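Local coordinates for HTH cro/C1-type domain-containing protein (Pseudomonas aeruginosa, PDB 4O8B) that controls bacterial motility and biofilm formation as a transcriptional regulator, probably binding promoter DNA through its helix-turn-helix domain, at residues Q58-Y63 with L74-S79. Sequence-based numbering, arbitrary orientation.
Sequences QVPMAY and LILKVS
The loop of Val-59 to Tyr-63 runs past one side of helix 69-79, nearest at Tyr-63 and Ile-75, whose CA atoms are 6.3 Å apart; the contact is mainly apolar side-chain packing. Leu-76 contributes the largest share. With its CG anti to its own carbonyl carbon (chi1 -68°), its branched end reaches over one face of the Tyr-63 ring, where CD1 lies 3.7 Å from the ring centroid and 24° off the normal, a CH-pi contact displaced toward the CE1 and CZ rim. The other methyl, CD2, rests over the CG end of the same ring and also meets Val-59 CG1 at 3.8 Å, so CD2 touches both ring and valine while CD1 stays on the ring. Pro-60 points toward the helix between Ile-75 and Ser-79: CB packs on Ile-75 CG2 at 4.1 Å, and CG comes against the Ser-79 side chain. The serine hydroxyl is turned back to its own helix, donating to Ile-75 O at 2.8 Å, almost in line with the carbonyl bond (174°). Ala-62 CB adds a looser apolar touch on Ile-75 CD1. The loop follows a Schellman motif with Gln-58 as C-prime residue, which ends helix 47-57 within the helix-turn-helix domain. Helix 3-13 joins the packing, its Ala-8 against Tyr-63 and Arg-12 against Leu-76, while Ile-75 also meets Ile-75 of the second subunit, placing helix 69-79 between this domain and the dimer partner.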
loop_
_atom_site.group_PDB
_atom_site.type_symbol
_atom_site.label_atom_id
_atom_site.label_comp_id
_atom_site.label_asym_id
_atom_site.label_seq_id
_atom_site.Cartn_x
_atom_site.Cartn_y
_atom_site.Cartn_z
ATOM N N GLN A 58 -10.216 4.511 8.406
ATOM C CA GLN A 58 -10.643 5.311 7.261
ATOM C C GLN A 58 -9.490 5.685 6.339
ATOM O O GLN A 58 -9.483 6.770 5.747
ATOM C CB GLN A 58 -11.347 6.582 7.733
ATOM C CG GLN A 58 -12.794 6.390 8.164
ATOM C CD GLN A 58 -13.725 6.186 6.988
ATOM O OE1 GLN A 58 -13.713 5.142 6.330
ATOM N NE2 GLN A 58 -14.540 7.203 6.707
ATOM N N VAL A 59 -8.511 4.792 6.213
ATOM C CA VAL A 59 -7.366 5.033 5.342
ATOM C C VAL A 59 -7.142 3.835 4.437
ATOM O O VAL A 59 -7.433 2.693 4.814
ATOM C CB VAL A 59 -6.071 5.293 6.148
ATOM C CG1 VAL A 59 -6.122 6.669 6.781
ATOM C CG2 VAL A 59 -5.908 4.218 7.219
ATOM N N PRO A 60 -6.631 4.068 3.216
ATOM C CA PRO A 60 -6.370 2.975 2.274
ATOM C C PRO A 60 -5.400 1.964 2.871
ATOM O O PRO A 60 -4.398 2.341 3.473
ATOM C CB PRO A 60 -5.777 3.698 1.069
ATOM C CG PRO A 60 -6.440 5.032 1.123
ATOM C CD PRO A 60 -6.359 5.370 2.590
ATOM N N MET A 61 -5.708 0.685 2.704
ATOM C CA MET A 61 -4.845 -0.369 3.222
ATOM C C MET A 61 -3.413 -0.142 2.763
ATOM O O MET A 61 -2.462 -0.397 3.507
ATOM C CB MET A 61 -5.332 -1.738 2.734
ATOM C CG MET A 61 -4.287 -2.836 2.855
ATOM S SD MET A 61 -4.854 -4.408 2.195
ATOM C CE MET A 61 -5.689 -5.088 3.609
ATOM N N ALA A 62 -3.269 0.344 1.530
ATOM C CA ALA A 62 -1.956 0.604 0.958
ATOM C C ALA A 62 -1.126 1.542 1.834
ATOM O O ALA A 62 0.078 1.349 1.988
ATOM C CB ALA A 62 -2.111 1.201 -0.438
ATOM N N TYR A 63 -1.777 2.554 2.399
ATOM C CA TYR A 63 -1.098 3.514 3.254
ATOM C C TYR A 63 -0.345 2.814 4.385
ATOM O O TYR A 63 0.819 3.124 4.657
ATOM C CB TYR A 63 -2.104 4.497 3.855
ATOM C CG TYR A 63 -1.503 5.444 4.866
ATOM C CD1 TYR A 63 -0.582 6.415 4.477
ATOM C CD2 TYR A 63 -1.805 5.328 6.227
ATOM C CE1 TYR A 63 -0.005 7.281 5.414
ATOM C CE2 TYR A 63 -1.238 6.184 7.169
ATOM C CZ TYR A 63 -0.323 7.142 6.756
ATOM O OH TYR A 63 0.248 7.983 7.679
ATOM N N LEU A 74 0.963 11.154 -0.130
ATOM C CA LEU A 74 0.196 11.365 -1.356
ATOM C C LEU A 74 -1.003 10.422 -1.415
ATOM O O LEU A 74 -2.073 10.795 -1.898
ATOM C CB LEU A 74 1.089 11.142 -2.579
ATOM C CG LEU A 74 0.920 12.138 -3.725
ATOM C CD1 LEU A 74 1.497 13.487 -3.308
ATOM C CD2 LEU A 74 1.631 11.631 -4.970
ATOM N N ILE A 75 -0.816 9.203 -0.920
ATOM C CA ILE A 75 -1.879 8.199 -0.924
ATOM C C ILE A 75 -3.064 8.628 -0.051
ATOM O O ILE A 75 -4.206 8.253 -0.325
ATOM C CB ILE A 75 -1.372 6.826 -0.421
ATOM C CG1 ILE A 75 -0.299 6.297 -1.368
ATOM C CG2 ILE A 75 -2.529 5.845 -0.318
ATOM C CD1 ILE A 75 0.125 4.866 -1.077
ATOM N N LEU A 76 -2.782 9.396 0.989
ATOM C CA LEU A 76 -3.834 9.871 1.879
ATOM C C LEU A 76 -4.527 11.080 1.278
ATOM O O LEU A 76 -5.734 11.265 1.434
ATOM C CB LEU A 76 -3.259 10.236 3.253
ATOM C CG LEU A 76 -2.728 9.088 4.114
ATOM C CD1 LEU A 76 -2.446 9.610 5.516
ATOM C CD2 LEU A 76 -3.758 7.964 4.172
ATOM N N LYS A 77 -3.748 11.902 0.584
ATOM C CA LYS A 77 -4.284 13.103 -0.048
ATOM C C LYS A 77 -5.220 12.757 -1.200
ATOM O O LYS A 77 -6.359 13.217 -1.239
ATOM C CB LYS A 77 -3.143 13.993 -0.550
ATOM C CG LYS A 77 -2.315 14.606 0.564
ATOM C CD LYS A 77 -1.273 15.559 0.012
ATOM C CE LYS A 77 -0.166 15.796 1.028
ATOM N NZ LYS A 77 1.025 16.452 0.404
ATOM N N VAL A 78 -4.740 11.950 -2.129
ATOM C CA VAL A 78 -5.543 11.555 -3.282
ATOM C C VAL A 78 -6.818 10.839 -2.846
ATOM O O VAL A 78 -7.857 10.956 -3.503
ATOM C CB VAL A 78 -4.746 10.637 -4.237
ATOM C CG1 VAL A 78 -3.461 11.326 -4.663
ATOM C CG2 VAL A 78 -4.437 9.317 -3.558
ATOM N N SER A 79 -6.745 10.105 -1.744
ATOM C CA SER A 79 -7.903 9.379 -1.231
ATOM C C SER A 79 -8.953 10.328 -0.662
ATOM O O SER A 79 -10.152 10.057 -0.741
ATOM C CB SER A 79 -7.477 8.390 -0.138
ATOM O OG SER A 79 -6.769 7.299 -0.687
#